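Local coordinates for insecticidal protein (PDB 7ML9) that is a putative beta-pore-forming insecticidal toxin of the ETX/MTX2 family, active against the western corn rootworm, at residues T105-G110 / F130-T135; N112-S117 / Y202-Y207; E124-E129 / S191-V196; D282-I287 / V305-V310. One frame throughout, in Å; residues are numbered along the deposited sequence. Where two conformers were deposited one is given.

Contact 1 of 4, residues T105-G110 / F130-T135; sequences TPLYAG and FNYTYT
Leu107 lies across the phenol end of Tyr132, the two side chains crossing at about a right angle. From CB outward, Leu107 meets the phenol step by step. Its CB is 3.8 Å from Tyr132 OH, with CZ scarcely farther. CG sits beside the backbone N (chi1 -62°), and this directs the branch over the same phenol oxygen. From there CD1 bridges two rings: it touches the phenol of Tyr132 and also reaches Tyr134 CE1 at 3.9 Å, meeting that second ring at its edge. CD2 makes only a marginal approach to Tyr132 OH.

The rest of the Tyr132 ring works edge-on. The carbonyl oxygen Tyr108 O lies in the ring plane, 3.5 Å from Tyr132 CE2, while Ala109 CB comes up to the same rim, 4.0 Å from Tyr132 CD2. At the other end of the contact Phe130 CE2 packs 3.7 Å from Gly110 C. One water joins the backbones: Asn131 N donates to it at 3.1 Å, and it donates to Ala109 O, at a distance short enough to be doubtful.

Strands 107-110 and 130-135 run at 129° and are not hydrogen-bonded to each other. Strand 86-115 bonds to 201-229, and strand 130-147 to 178-189, so the contact joins two parts of the main sheet that do not bond to each other here. With no direct hydrogen bond across it, cohesion rests on aliphatic carbon against aromatic rings, supplemented by a single water.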
loop_
_atom_site.group_PDB
_atom_site.type_symbol
_atom_site.label_atom_id
_atom_site.label_comp_id
_atom_site.label_asym_id
_atom_site.label_seq_id
_atom_site.Cartn_x
_atom_site.Cartn_y
_atom_site.Cartn_z
ATOM N N THR A 105 11.559 15.109 -14.972
ATOM C CA THR A 105 12.013 16.098 -15.935
ATOM C C THR A 105 11.165 17.359 -15.797
ATOM O O THR A 105 9.930 17.264 -15.760
ATOM C CB THR A 105 11.897 15.551 -17.358
ATOM O OG1 THR A 105 12.736 14.402 -17.508
ATOM C CG2 THR A 105 12.303 16.616 -18.375
ATOM N N PRO A 106 11.769 18.538 -15.687
ATOM C CA PRO A 106 10.966 19.763 -15.610
ATOM C C PRO A 106 10.211 20.007 -16.909
ATOM O O PRO A 106 10.671 19.673 -18.005
ATOM C CB PRO A 106 12.006 20.861 -15.347
ATOM C CG PRO A 106 13.216 20.129 -14.822
ATOM C CD PRO A 106 13.209 18.814 -15.549
ATOM N N LEU A 107 9.015 20.573 -16.773
ATOM C CA LEU A 107 8.099 20.748 -17.893
ATOM C C LEU A 107 7.971 22.240 -18.187
ATOM O O LEU A 107 7.573 23.011 -17.315
ATOM C CB LEU A 107 6.728 20.129 -17.579
ATOM C CG LEU A 107 6.746 18.606 -17.334
ATOM C CD1 LEU A 107 5.415 18.087 -16.759
ATOM C CD2 LEU A 107 7.131 17.856 -18.591
ATOM N N TYR A 108 8.321 22.633 -19.403
ATOM C CA TYR A 108 8.190 24.034 -19.817
ATOM C C TYR A 108 6.727 24.481 -19.785
ATOM O O TYR A 108 5.866 23.845 -20.395
ATOM C CB TYR A 108 8.777 24.195 -21.216
ATOM C CG TYR A 108 8.624 25.591 -21.773
ATOM C CD1 TYR A 108 9.203 26.679 -21.129
ATOM C CD2 TYR A 108 7.881 25.819 -22.920
ATOM C CE1 TYR A 108 9.060 27.961 -21.634
ATOM C CE2 TYR A 108 7.727 27.098 -23.432
ATOM C CZ TYR A 108 8.329 28.162 -22.784
ATOM O OH TYR A 108 8.180 29.432 -23.294
ATOM N N ALA A 109 6.446 25.567 -19.055
ATOM C CA ALA A 109 5.095 26.069 -18.853
ATOM C C ALA A 109 4.775 27.350 -19.630
ATOM O O ALA A 109 3.596 27.723 -19.710
ATOM C CB ALA A 109 4.843 26.332 -17.362
ATOM N N GLY A 110 5.769 28.052 -20.172
ATOM C CA GLY A 110 5.498 29.253 -20.946
ATOM C C GLY A 110 6.494 30.351 -20.618
ATOM O O GLY A 110 7.449 30.154 -19.863
ATOM N N PHE A 130 1.938 31.875 -14.151
ATOM C CA PHE A 130 2.069 30.786 -15.097
ATOM C C PHE A 130 1.186 29.638 -14.619
ATOM O O PHE A 130 0.698 29.642 -13.484
ATOM C CB PHE A 130 3.526 30.363 -15.254
ATOM C CG PHE A 130 4.414 31.448 -15.846
ATOM C CD1 PHE A 130 5.053 32.361 -15.025
ATOM C CD2 PHE A 130 4.609 31.528 -17.220
ATOM C CE1 PHE A 130 5.871 33.348 -15.557
ATOM C CE2 PHE A 130 5.430 32.521 -17.776
ATOM C CZ PHE A 130 6.055 33.428 -16.937
ATOM N N ASN A 131 0.949 28.678 -15.508
ATOM C CA ASN A 131 0.024 27.591 -15.210
ATOM C C ASN A 131 0.456 26.334 -15.945
ATOM O O ASN A 131 1.256 26.376 -16.886
ATOM C CB ASN A 131 -1.417 27.949 -15.596
ATOM C CG ASN A 131 -1.663 27.848 -17.098
ATOM O OD1 ASN A 131 -1.878 26.756 -17.646
ATOM N ND2 ASN A 131 -1.644 28.999 -17.771
ATOM N N TYR A 132 -0.095 25.201 -15.513
ATOM C CA TYR A 132 0.155 23.942 -16.197
ATOM C C TYR A 132 -1.023 23.036 -15.882
ATOM O O TYR A 132 -1.522 23.044 -14.757
ATOM C CB TYR A 132 1.481 23.288 -15.766
ATOM C CG TYR A 132 2.054 22.357 -16.802
ATOM C CD1 TYR A 132 1.691 21.014 -16.839
ATOM C CD2 TYR A 132 2.951 22.819 -17.760
ATOM C CE1 TYR A 132 2.203 20.163 -17.808
ATOM C CE2 TYR A 132 3.465 21.971 -18.724
ATOM C CZ TYR A 132 3.091 20.645 -18.735
ATOM O OH TYR A 132 3.595 19.813 -19.692
ATOM N N THR A 133 -1.487 22.301 -16.882
ATOM C CA THR A 133 -2.580 21.351 -16.696
ATOM C C THR A 133 -1.955 19.970 -16.587
ATOM O O THR A 133 -1.368 19.462 -17.546
ATOM C CB THR A 133 -3.590 21.431 -17.834
ATOM O OG1 THR A 133 -4.209 22.725 -17.794
ATOM C CG2 THR A 133 -4.671 20.340 -17.664
ATOM N N TYR A 134 -2.064 19.383 -15.409
ATOM C CA TYR A 134 -1.278 18.212 -15.063
ATOM C C TYR A 134 -2.204 17.091 -14.611
ATOM O O TYR A 134 -3.199 17.342 -13.928
ATOM C CB TYR A 134 -0.290 18.558 -13.947
ATOM C CG TYR A 134 0.761 17.507 -13.711
ATOM C CD1 TYR A 134 1.860 17.396 -14.550
ATOM C CD2 TYR A 134 0.647 16.610 -12.647
ATOM C CE1 TYR A 134 2.838 16.428 -14.339
ATOM C CE2 TYR A 134 1.610 15.643 -12.427
ATOM C CZ TYR A 134 2.703 15.547 -13.277
ATOM O OH TYR A 134 3.670 14.579 -13.057
ATOM N N THR A 135 -1.862 15.863 -14.976
ATOM C CA THR A 135 -2.598 14.685 -14.519
ATOM C C THR A 135 -1.803 14.007 -13.409
ATOM O O THR A 135 -0.801 13.341 -13.673
ATOM C CB THR A 135 -2.858 13.724 -15.669
ATOM O OG1 THR A 135 -3.633 14.385 -16.678
ATOM C CG2 THR A 135 -3.616 12.479 -15.159
HETATM O O HOH W 1 1.943 29.062 -18.429
#

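Contact 2 of 4, residues N112-S117 / Y202-Y207; sequences NVLDNS and YRVLAY. With EDO (1,2-ethanediol), chain I; EDO (1,2-ethanediol), chain G.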
loop_
_atom_site.group_PDB
_atom_site.type_symbol
_atom_site.label_atom_id
_atom_site.label_comp_id
_atom_site.label_asym_id
_atom_site.label_seq_id
_atom_site.Cartn_x
_atom_site.Cartn_y
_atom_site.Cartn_z
ATOM N N ASN A 112 7.160 35.028 -20.652
ATOM C CA ASN A 112 6.678 36.378 -20.925
ATOM C C ASN A 112 7.853 37.342 -20.812
ATOM O O ASN A 112 8.920 36.992 -20.299
ATOM C CB ASN A 112 5.546 36.793 -19.980
ATOM C CG ASN A 112 4.163 36.264 -20.423
ATOM O OD1 ASN A 112 3.517 35.517 -19.680
ATOM N ND2 ASN A 112 3.701 36.668 -21.616
ATOM N N VAL A 113 7.652 38.553 -21.319
ATOM C CA VAL A 113 8.718 39.547 -21.427
ATOM C C VAL A 113 8.456 40.661 -20.426
ATOM O O VAL A 113 7.312 41.090 -20.234
ATOM C CB VAL A 113 8.832 40.112 -22.857
ATOM C CG1 VAL A 113 9.890 41.195 -22.915
ATOM C CG2 VAL A 113 9.170 39.008 -23.828
ATOM N N LEU A 114 9.519 41.109 -19.764
ATOM C CA LEU A 114 9.474 42.261 -18.872
ATOM C C LEU A 114 10.310 43.348 -19.546
ATOM O O LEU A 114 11.538 43.300 -19.515
ATOM C CB LEU A 114 10.004 41.897 -17.488
ATOM C CG LEU A 114 9.272 40.785 -16.707
ATOM C CD1 LEU A 114 9.984 40.545 -15.363
ATOM C CD2 LEU A 114 7.790 41.117 -16.493
ATOM N N ASP A 115 9.641 44.304 -20.185
ATOM C CA ASP A 115 10.286 45.249 -21.099
ATOM C C ASP A 115 10.451 46.588 -20.390
ATOM O O ASP A 115 9.487 47.338 -20.224
ATOM C CB ASP A 115 9.464 45.410 -22.373
ATOM C CG ASP A 115 10.152 46.293 -23.415
ATOM O OD1 ASP A 115 11.270 46.788 -23.169
ATOM O OD2 ASP A 115 9.563 46.492 -24.490
ATOM N N ASN A 116 11.675 46.888 -19.974
ATOM C CA ASN A 116 12.013 48.207 -19.447
ATOM C C ASN A 116 12.966 48.940 -20.385
ATOM O O ASN A 116 13.760 49.773 -19.944
ATOM C CB ASN A 116 12.617 48.087 -18.048
ATOM C CG ASN A 116 12.501 49.381 -17.233
ATOM O OD1 ASN A 116 11.646 50.222 -17.490
ATOM N ND2 ASN A 116 13.368 49.528 -16.239
ATOM N N SER A 117 12.916 48.611 -21.683
ATOM C CA SER A 117 13.886 49.166 -22.625
ATOM C C SER A 117 13.746 50.677 -22.762
ATOM O O SER A 117 14.736 51.366 -23.026
ATOM C CB SER A 117 13.744 48.499 -23.994
ATOM O OG SER A 117 12.480 48.769 -24.569
ATOM N N TYR A 202 13.950 41.880 -20.062
ATOM C CA TYR A 202 14.120 40.562 -19.474
ATOM C C TYR A 202 13.050 39.604 -19.992
ATOM O O TYR A 202 11.955 40.011 -20.390
ATOM C CB TYR A 202 14.053 40.630 -17.947
ATOM C CG TYR A 202 15.304 41.135 -17.274
ATOM C CD1 TYR A 202 16.420 41.524 -18.015
ATOM C CD2 TYR A 202 15.379 41.204 -15.880
ATOM C CE1 TYR A 202 17.565 41.982 -17.392
ATOM C CE2 TYR A 202 16.519 41.659 -15.250
ATOM C CZ TYR A 202 17.608 42.047 -16.013
ATOM O OH TYR A 202 18.744 42.487 -15.388
ATOM N N ARG A 203 13.399 38.328 -20.027
ATOM C CA ARG A 203 12.481 37.264 -20.395
ATOM C C ARG A 203 12.357 36.343 -19.194
ATOM O O ARG A 203 13.373 35.965 -18.605
ATOM C CB ARG A 203 13.002 36.501 -21.610
ATOM C CG ARG A 203 12.064 35.465 -22.147
ATOM C CD ARG A 203 12.500 35.065 -23.540
ATOM N NE ARG A 203 13.544 34.050 -23.503
ATOM C CZ ARG A 203 14.366 33.785 -24.512
ATOM N NH1 ARG A 203 14.273 34.477 -25.641
ATOM N NH2 ARG A 203 15.287 32.834 -24.388
ATOM N N VAL A 204 11.125 36.020 -18.806
ATOM C CA VAL A 204 10.862 35.064 -17.733
ATOM C C VAL A 204 10.360 33.776 -18.369
ATOM O O VAL A 204 9.327 33.785 -19.046
ATOM C CB VAL A 204 9.834 35.596 -16.726
ATOM C CG1 VAL A 204 9.682 34.602 -15.564
ATOM C CG2 VAL A 204 10.248 36.956 -16.226
ATOM N N LEU A 205 11.091 32.678 -18.164
ATOM C CA LEU A 205 10.669 31.341 -18.573
ATOM C C LEU A 205 10.245 30.550 -17.342
ATOM O O LEU A 205 10.923 30.590 -16.310
ATOM C CB LEU A 205 11.789 30.581 -19.282
ATOM C CG LEU A 205 12.572 31.168 -20.454
ATOM C CD1 LEU A 205 13.494 30.107 -21.032
ATOM C CD2 LEU A 205 11.653 31.626 -21.519
ATOM N N ALA A 206 9.135 29.815 -17.454
ATOM C CA ALA A 206 8.581 29.067 -16.329
ATOM C C ALA A 206 8.624 27.575 -16.626
ATOM O O ALA A 206 8.343 27.142 -17.755
ATOM C CB ALA A 206 7.136 29.487 -16.015
ATOM N N TYR A 207 8.987 26.795 -15.606
ATOM C CA TYR A 207 9.040 25.343 -15.695
ATOM C C TYR A 207 8.342 24.743 -14.489
ATOM O O TYR A 207 8.510 25.222 -13.363
ATOM C CB TYR A 207 10.479 24.831 -15.756
ATOM C CG TYR A 207 11.248 25.315 -16.952
ATOM C CD1 TYR A 207 11.850 26.568 -16.949
ATOM C CD2 TYR A 207 11.379 24.524 -18.078
ATOM C CE1 TYR A 207 12.561 27.019 -18.047
ATOM C CE2 TYR A 207 12.097 24.965 -19.180
ATOM C CZ TYR A 207 12.684 26.218 -19.153
ATOM O OH TYR A 207 13.389 26.676 -20.240
HETATM C C1 EDO I . 10.466 36.477 -25.964
HETATM O O1 EDO I . 9.285 35.932 -25.365
HETATM C C2 EDO I . 11.033 35.508 -26.987
HETATM O O2 EDO I . 12.426 35.334 -26.710
HETATM C C1 EDO G . 8.066 52.564 -18.890
HETATM O O1 EDO G . 7.149 53.663 -19.102
HETATM C C2 EDO G . 8.103 52.170 -17.406
HETATM O O2 EDO G . 9.457 52.143 -16.916
#
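Two long strands of the main mixed sheet, 86-115 and 201-229, run antiparallel here, and this is one stretch of their ladder. Asn112 and Val204 form a hydrogen-bonded pair, with Asn112 N to Val204 O at 3.0 Å and Val204 N to Asn112 O at 2.8 Å; the second bond is the straighter, 170° at the hydrogen. Leu114 and Tyr202 repeat the pattern, Leu114 N to Tyr202 O being 2.7 Å. Val113 and Arg203 sit between them as a non-hydrogen-bonded pair.

On the face carrying Leu114 and Val204, Leu114 leans obliquely on Val204, its CD1 3.7 Å from Val204 CG2, and Phe130 and Ile194 close over this side. On the other face the guanidinium of Arg203 turns away from the partner strand to a salt bridge with Glu288. A crystallisation ethanediol lies at its edge, so near NH1 that its placement is doubtful.

Past Leu114 the chain turns. Asp115 OD1 accepts from Ser117 N at 2.9 Å, an Asx turn; Ser117 OG adds a second bond on the syn side, and Thr201 OG1 also bonds to this oxygen. Regular antiparallel pairing of very long strands is typical of the elongated fold of ETX/MTX2 beta-pore-forming toxins.

Contact 3 of 4, residues E124-E129 / S191-V196; sequences ELLTPE and SQKIKV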
loop_
_atom_site.group_PDB
_atom_site.type_symbol
_atom_site.label_atom_id
_atom_site.label_comp_id
_atom_site.label_asym_id
_atom_site.label_seq_id
_atom_site.Cartn_x
_atom_site.Cartn_y
_atom_site.Cartn_z
ATOM N N GLU A 124 10.709 47.476 -10.384
ATOM C CA GLU A 124 10.348 46.162 -9.863
ATOM C C GLU A 124 9.037 45.797 -10.546
ATOM O O GLU A 124 8.000 46.416 -10.283
ATOM C CB GLU A 124 10.232 46.172 -8.340
ATOM C CG GLU A 124 11.389 45.452 -7.661
ATOM C CD GLU A 124 11.672 45.982 -6.264
ATOM O OE1 GLU A 124 12.850 45.948 -5.837
ATOM O OE2 GLU A 124 10.709 46.440 -5.611
ATOM N N LEU A 125 9.113 44.841 -11.466
ATOM C CA LEU A 125 8.020 44.483 -12.363
ATOM C C LEU A 125 7.466 43.117 -11.971
ATOM O O LEU A 125 8.233 42.176 -11.745
ATOM C CB LEU A 125 8.508 44.468 -13.815
ATOM C CG LEU A 125 9.028 45.824 -14.315
ATOM C CD1 LEU A 125 9.493 45.749 -15.780
ATOM C CD2 LEU A 125 7.940 46.848 -14.130
ATOM N N LEU A 126 6.143 43.025 -11.894
ATOM C CA LEU A 126 5.458 41.789 -11.545
ATOM C C LEU A 126 5.285 40.905 -12.771
ATOM O O LEU A 126 4.838 41.371 -13.831
ATOM C CB LEU A 126 4.099 42.107 -10.924
ATOM C CG LEU A 126 4.209 42.717 -9.532
ATOM C CD1 LEU A 126 2.951 43.488 -9.173
ATOM C CD2 LEU A 126 4.467 41.580 -8.530
ATOM N N THR A 127 5.642 39.625 -12.626
ATOM C CA THR A 127 5.431 38.657 -13.691
ATOM C C THR A 127 3.961 38.264 -13.761
ATOM O O THR A 127 3.204 38.445 -12.803
ATOM C CB THR A 127 6.276 37.399 -13.471
ATOM O OG1 THR A 127 5.803 36.691 -12.314
ATOM C CG2 THR A 127 7.737 37.740 -13.300
ATOM N N PRO A 128 3.523 37.727 -14.891
ATOM C CA PRO A 128 2.209 37.082 -14.931
ATOM C C PRO A 128 2.231 35.826 -14.070
ATOM O O PRO A 128 3.280 35.374 -13.603
ATOM C CB PRO A 128 2.010 36.746 -16.414
ATOM C CG PRO A 128 3.059 37.541 -17.150
ATOM C CD PRO A 128 4.197 37.705 -16.199
ATOM N N GLU A 129 1.045 35.275 -13.838
ATOM C CA GLU A 129 0.951 33.918 -13.320
ATOM C C GLU A 129 1.192 32.927 -14.445
ATOM O O GLU A 129 0.735 33.123 -15.573
ATOM C CB GLU A 129 -0.420 33.679 -12.696
ATOM C CG GLU A 129 -0.613 34.477 -11.440
ATOM C CD GLU A 129 -2.005 34.342 -10.882
ATOM O OE1 GLU A 129 -2.892 33.847 -11.613
ATOM O OE2 GLU A 129 -2.212 34.742 -9.717
ATOM N N SER A 191 2.308 35.552 -9.048
ATOM C CA SER A 191 3.103 36.626 -9.629
ATOM C C SER A 191 4.336 36.920 -8.775
ATOM O O SER A 191 4.243 37.015 -7.550
ATOM C CB SER A 191 2.226 37.873 -9.752
ATOM O OG SER A 191 2.970 38.974 -10.247
ATOM N N GLN A 192 5.492 37.063 -9.424
ATOM C CA GLN A 192 6.755 37.364 -8.761
ATOM C C GLN A 192 7.231 38.767 -9.136
ATOM O O GLN A 192 6.982 39.251 -10.244
ATOM C CB GLN A 192 7.838 36.344 -9.131
ATOM C CG GLN A 192 7.471 34.893 -8.808
ATOM C CD GLN A 192 7.160 34.700 -7.329
ATOM O OE1 GLN A 192 6.089 34.208 -6.961
ATOM N NE2 GLN A 192 8.094 35.105 -6.475
ATOM N N LYS A 193 7.928 39.408 -8.198
ATOM C CA LYS A 193 8.476 40.751 -8.368
ATOM C C LYS A 193 9.930 40.637 -8.824
ATOM O O LYS A 193 10.753 40.028 -8.132
ATOM C CB LYS A 193 8.373 41.544 -7.061
ATOM C CG LYS A 193 8.284 43.057 -7.255
ATOM C CD LYS A 193 6.921 43.622 -6.825
ATOM C CE LYS A 193 6.775 45.127 -7.143
ATOM N NZ LYS A 193 5.573 45.488 -7.970
ATOM N N ILE A 194 10.242 41.208 -9.990
ATOM C CA ILE A 194 11.567 41.126 -10.604
ATOM C C ILE A 194 12.131 42.537 -10.762
ATOM O O ILE A 194 11.451 43.424 -11.291
ATOM C CB ILE A 194 11.515 40.426 -11.975
ATOM C CG1 ILE A 194 10.759 39.097 -11.870
ATOM C CG2 ILE A 194 12.914 40.221 -12.513
ATOM C CD1 ILE A 194 11.436 38.112 -10.982
ATOM N N LYS A 195 13.375 42.742 -10.321
ATOM C CA LYS A 195 14.057 44.012 -10.560
ATOM C C LYS A 195 14.602 44.023 -11.986
ATOM O O LYS A 195 15.420 43.174 -12.349
ATOM C CB LYS A 195 15.180 44.235 -9.544
ATOM C CG LYS A 195 16.028 45.482 -9.824
ATOM C CD LYS A 195 16.659 46.056 -8.545
ATOM C CE LYS A 195 17.979 46.779 -8.833
ATOM N NZ LYS A 195 18.884 45.976 -9.718
ATOM N N VAL A 196 14.120 44.956 -12.803
ATOM C CA VAL A 196 14.568 45.087 -14.190
ATOM C C VAL A 196 15.207 46.462 -14.356
ATOM O O VAL A 196 14.516 47.485 -14.238
ATOM C CB VAL A 196 13.412 44.894 -15.182
ATOM C CG1 VAL A 196 13.942 44.903 -16.612
ATOM C CG2 VAL A 196 12.660 43.584 -14.887
HETATM O O HOH W 2 5.201 46.426 -10.233
HETATM O O HOH W 3 -0.438 36.332 -8.389
#
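Leu125 and Ile194 form the central hydrogen-bonded pair of a small two-stranded antiparallel sheet, 123-126 with 193-196, set against the main sheet. Its backbone bonds are short and nearly straight: Leu125 N to Ile194 O is 2.7 Å, and Ile194 N returns a bond to Leu125 O. Pairing continues with Thr127 N to Gln192 O at 2.8 Å.

Side-chain polar bonds follow. Gln192 N donates to Thr127 OG1 at 2.9 Å; chi1 67° turns this hydroxyl toward Gln192 N and CG2 toward Ile194, and OG1 itself donates to Pro128 O. Ser191 OG donates to Thr127 O at 2.6 Å, so Thr127 is gripped through its N-H, carbonyl and hydroxyl.

Apolar contacts fall on both faces. The side chains of Leu125 and Val196 cross at about a right angle, CD1 of Leu125 3.9 Å from CG2 of Val196, and Thr127 CG2 lies 3.6 Å from Ile194 CG1, on the side that meets Leu114 and Ile308. On the exposed face the aliphatic chain of Lys193 threads between Glu124 and Leu126; its NZ bonds only weakly to Glu124 O, and a water bridges the two.

At the far end a second water donates to Glu129 OE2 at 2.7 Å and accepts from Ser191 N.

Contact 4 of 4, residues D282-I287 / V305-V310; sequences DFILKI and VQEIKV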
loop_
_atom_site.group_PDB
_atom_site.type_symbol
_atom_site.label_atom_id
_atom_site.label_comp_id
_atom_site.label_asym_id
_atom_site.label_seq_id
_atom_site.Cartn_x
_atom_site.Cartn_y
_atom_site.Cartn_z
ATOM N N ASP A 282 6.783 22.208 -7.633
ATOM C CA ASP A 282 6.801 23.665 -7.585
ATOM C C ASP A 282 7.156 24.179 -8.976
ATOM O O ASP A 282 7.373 23.400 -9.907
ATOM C CB ASP A 282 7.770 24.182 -6.504
ATOM C CG ASP A 282 9.250 23.892 -6.813
ATOM O OD1 ASP A 282 9.612 23.365 -7.893
ATOM O OD2 ASP A 282 10.080 24.215 -5.936
ATOM N N PHE A 283 7.207 25.504 -9.113
ATOM C CA PHE A 283 7.696 26.145 -10.328
ATOM C C PHE A 283 9.094 26.709 -10.086
ATOM O O PHE A 283 9.396 27.201 -8.995
ATOM C CB PHE A 283 6.775 27.286 -10.783
ATOM C CG PHE A 283 5.487 26.831 -11.423
ATOM C CD1 PHE A 283 5.444 26.497 -12.768
ATOM C CD2 PHE A 283 4.318 26.743 -10.672
ATOM C CE1 PHE A 283 4.240 26.087 -13.366
ATOM C CE2 PHE A 283 3.120 26.336 -11.259
ATOM C CZ PHE A 283 3.084 26.016 -12.598
ATOM N N ILE A 284 9.939 26.628 -11.108
ATOM C CA ILE A 284 11.164 27.415 -11.179
ATOM C C ILE A 284 11.012 28.439 -12.299
ATOM O O ILE A 284 10.659 28.082 -13.432
ATOM C CB ILE A 284 12.400 26.523 -11.383
ATOM C CG1 ILE A 284 13.674 27.374 -11.498
ATOM C CG2 ILE A 284 12.228 25.613 -12.579
ATOM C CD1 ILE A 284 14.916 26.684 -10.935
ATOM N N LEU A 285 11.252 29.713 -11.973
ATOM C CA LEU A 285 11.296 30.794 -12.952
ATOM C C LEU A 285 12.746 31.129 -13.268
ATOM O O LEU A 285 13.553 31.332 -12.358
ATOM C CB LEU A 285 10.577 32.039 -12.441
ATOM C CG LEU A 285 9.114 31.907 -12.049
ATOM C CD1 LEU A 285 8.497 33.278 -11.801
ATOM C CD2 LEU A 285 8.372 31.163 -13.131
ATOM N N LYS A 286 13.071 31.162 -14.549
ATOM C CA LYS A 286 14.399 31.481 -15.046
ATOM C C LYS A 286 14.331 32.846 -15.726
ATOM O O LYS A 286 13.531 33.043 -16.649
ATOM C CB LYS A 286 14.849 30.385 -16.004
ATOM C CG LYS A 286 16.145 30.576 -16.738
ATOM C CD LYS A 286 16.183 29.581 -17.892
ATOM C CE LYS A 286 17.464 28.778 -17.936
ATOM N NZ LYS A 286 18.104 28.857 -19.282
ATOM N N ILE A 287 15.150 33.787 -15.257
ATOM C CA ILE A 287 15.138 35.169 -15.737
ATOM C C ILE A 287 16.327 35.373 -16.661
ATOM O O ILE A 287 17.476 35.195 -16.244
ATOM C CB ILE A 287 15.198 36.165 -14.572
ATOM C CG1 ILE A 287 14.203 35.780 -13.481
ATOM C CG2 ILE A 287 15.007 37.599 -15.089
ATOM C CD1 ILE A 287 12.773 35.747 -13.942
ATOM N N VAL A 305 20.016 35.648 -15.443
ATOM C CA VAL A 305 20.323 36.640 -14.428
ATOM C C VAL A 305 19.846 36.215 -13.044
ATOM O O VAL A 305 20.439 36.642 -12.041
ATOM C CB VAL A 305 19.710 37.999 -14.829
ATOM C CG1 VAL A 305 19.363 38.867 -13.623
ATOM C CG2 VAL A 305 20.645 38.714 -15.793
ATOM N N GLN A 306 18.836 35.357 -12.957
ATOM C CA GLN A 306 18.208 35.013 -11.694
ATOM C C GLN A 306 17.357 33.774 -11.927
ATOM O O GLN A 306 16.855 33.553 -13.039
ATOM C CB GLN A 306 17.353 36.180 -11.183
ATOM C CG GLN A 306 16.767 36.018 -9.801
ATOM C CD GLN A 306 15.768 37.112 -9.487
ATOM O OE1 GLN A 306 15.521 37.994 -10.313
ATOM N NE2 GLN A 306 15.181 37.062 -8.296
ATOM N N GLU A 307 17.243 32.946 -10.889
ATOM C CA GLU A 307 16.291 31.843 -10.866
ATOM C C GLU A 307 15.548 31.876 -9.543
ATOM O O GLU A 307 16.128 32.205 -8.504
ATOM C CB GLU A 307 16.966 30.485 -11.075
ATOM C CG GLU A 307 17.445 30.284 -12.497
ATOM C CD GLU A 307 17.992 28.897 -12.761
ATOM O OE1 GLU A 307 18.171 28.134 -11.792
ATOM O OE2 GLU A 307 18.254 28.569 -13.940
ATOM N N ILE A 308 14.249 31.579 -9.595
ATOM C CA ILE A 308 13.376 31.648 -8.432
ATOM C C ILE A 308 12.584 30.352 -8.346
ATOM O O ILE A 308 11.938 29.951 -9.321
ATOM C CB ILE A 308 12.404 32.840 -8.505
ATOM C CG1 ILE A 308 13.103 34.103 -8.999
ATOM C CG2 ILE A 308 11.733 33.075 -7.158
ATOM C CD1 ILE A 308 12.173 35.282 -9.061
ATOM N N LYS A 309 12.619 29.712 -7.180
ATOM C CA LYS A 309 11.712 28.616 -6.871
ATOM C C LYS A 309 10.433 29.203 -6.296
ATOM O O LYS A 309 10.479 29.991 -5.348
ATOM C CB LYS A 309 12.354 27.651 -5.875
ATOM C CG LYS A 309 13.011 26.438 -6.513
ATOM C CD LYS A 309 12.941 25.242 -5.570
ATOM C CE LYS A 309 13.799 24.094 -6.060
ATOM N NZ LYS A 309 13.012 22.835 -6.152
ATOM N N VAL A 310 9.296 28.829 -6.874
ATOM C CA VAL A 310 8.004 29.409 -6.539
ATOM C C VAL A 310 7.083 28.278 -6.085
ATOM O O VAL A 310 6.940 27.291 -6.809
ATOM C CB VAL A 310 7.377 30.163 -7.723
ATOM C CG1 VAL A 310 5.985 30.665 -7.359
ATOM C CG2 VAL A 310 8.289 31.313 -8.139
#
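Leu285 and Val310 pack closely on the face carrying Leu285, Ile287, Ile308 and Val310, Leu285 CG standing 4.0 Å from Val310 CG2. Ile287 and Gln306 run side by side on the same face, with Ile287 CG1 3.9 Å from Gln306 CB. Ile194 lies over Ile287 and Ile308, and Gln192 over Leu285. The backbone between is equally snug: Leu285 N donates to Ile308 O at 2.7 Å and Val310 N to Phe283 O at the same length.

Strands 266-289 and 303-323 are antiparallel neighbours in the main sheet, and their ladder is interrupted here by a classic beta bulge. Val305 and Gln306 both face Ile287, whose O takes Val305 N at 2.7 Å while its N donates to Gln306 O.

The opposite face, bearing Ile284, Lys286, Glu307 and Lys309, is looser and largely polar. Lys286 and Glu307 lie alongside, pointing the same way, yet Lys286 NZ and Glu307 OE2 stay 5.4 Å apart. Glu307 OE1 instead touches Ile284 CD1. At the Asp282 end of the pair, Lys309 NZ forms a salt bridge with Asp282 OD2 at 3.2 Å, arriving on the syn side slightly out of the carboxylate plane, while Asp282 OD1 is taken by Asn209.

In the fold
All four contacts cluster toward one end of the elongated chain. Contacts 1, 2 and 4 tie into the main sheet: strand 201-229 binds 86-115 on one edge and 266-289 on the other, so Ala206 O takes Ala109 N at 2.8 Å and Leu205 O takes Lys286 N at 2.8 Å. Contact 3 is the small separate sheet laid over that layer, its centre about 9 Å from that of contact 2 and about 11 Å from that of contact 4. Ile194 CD1 meets Ile308 CD1 at 3.5 Å. Phe130 of contact 1 touches both Ala206 and Leu285. None of these residues belongs to the sodium site at Glu30 and Asp34.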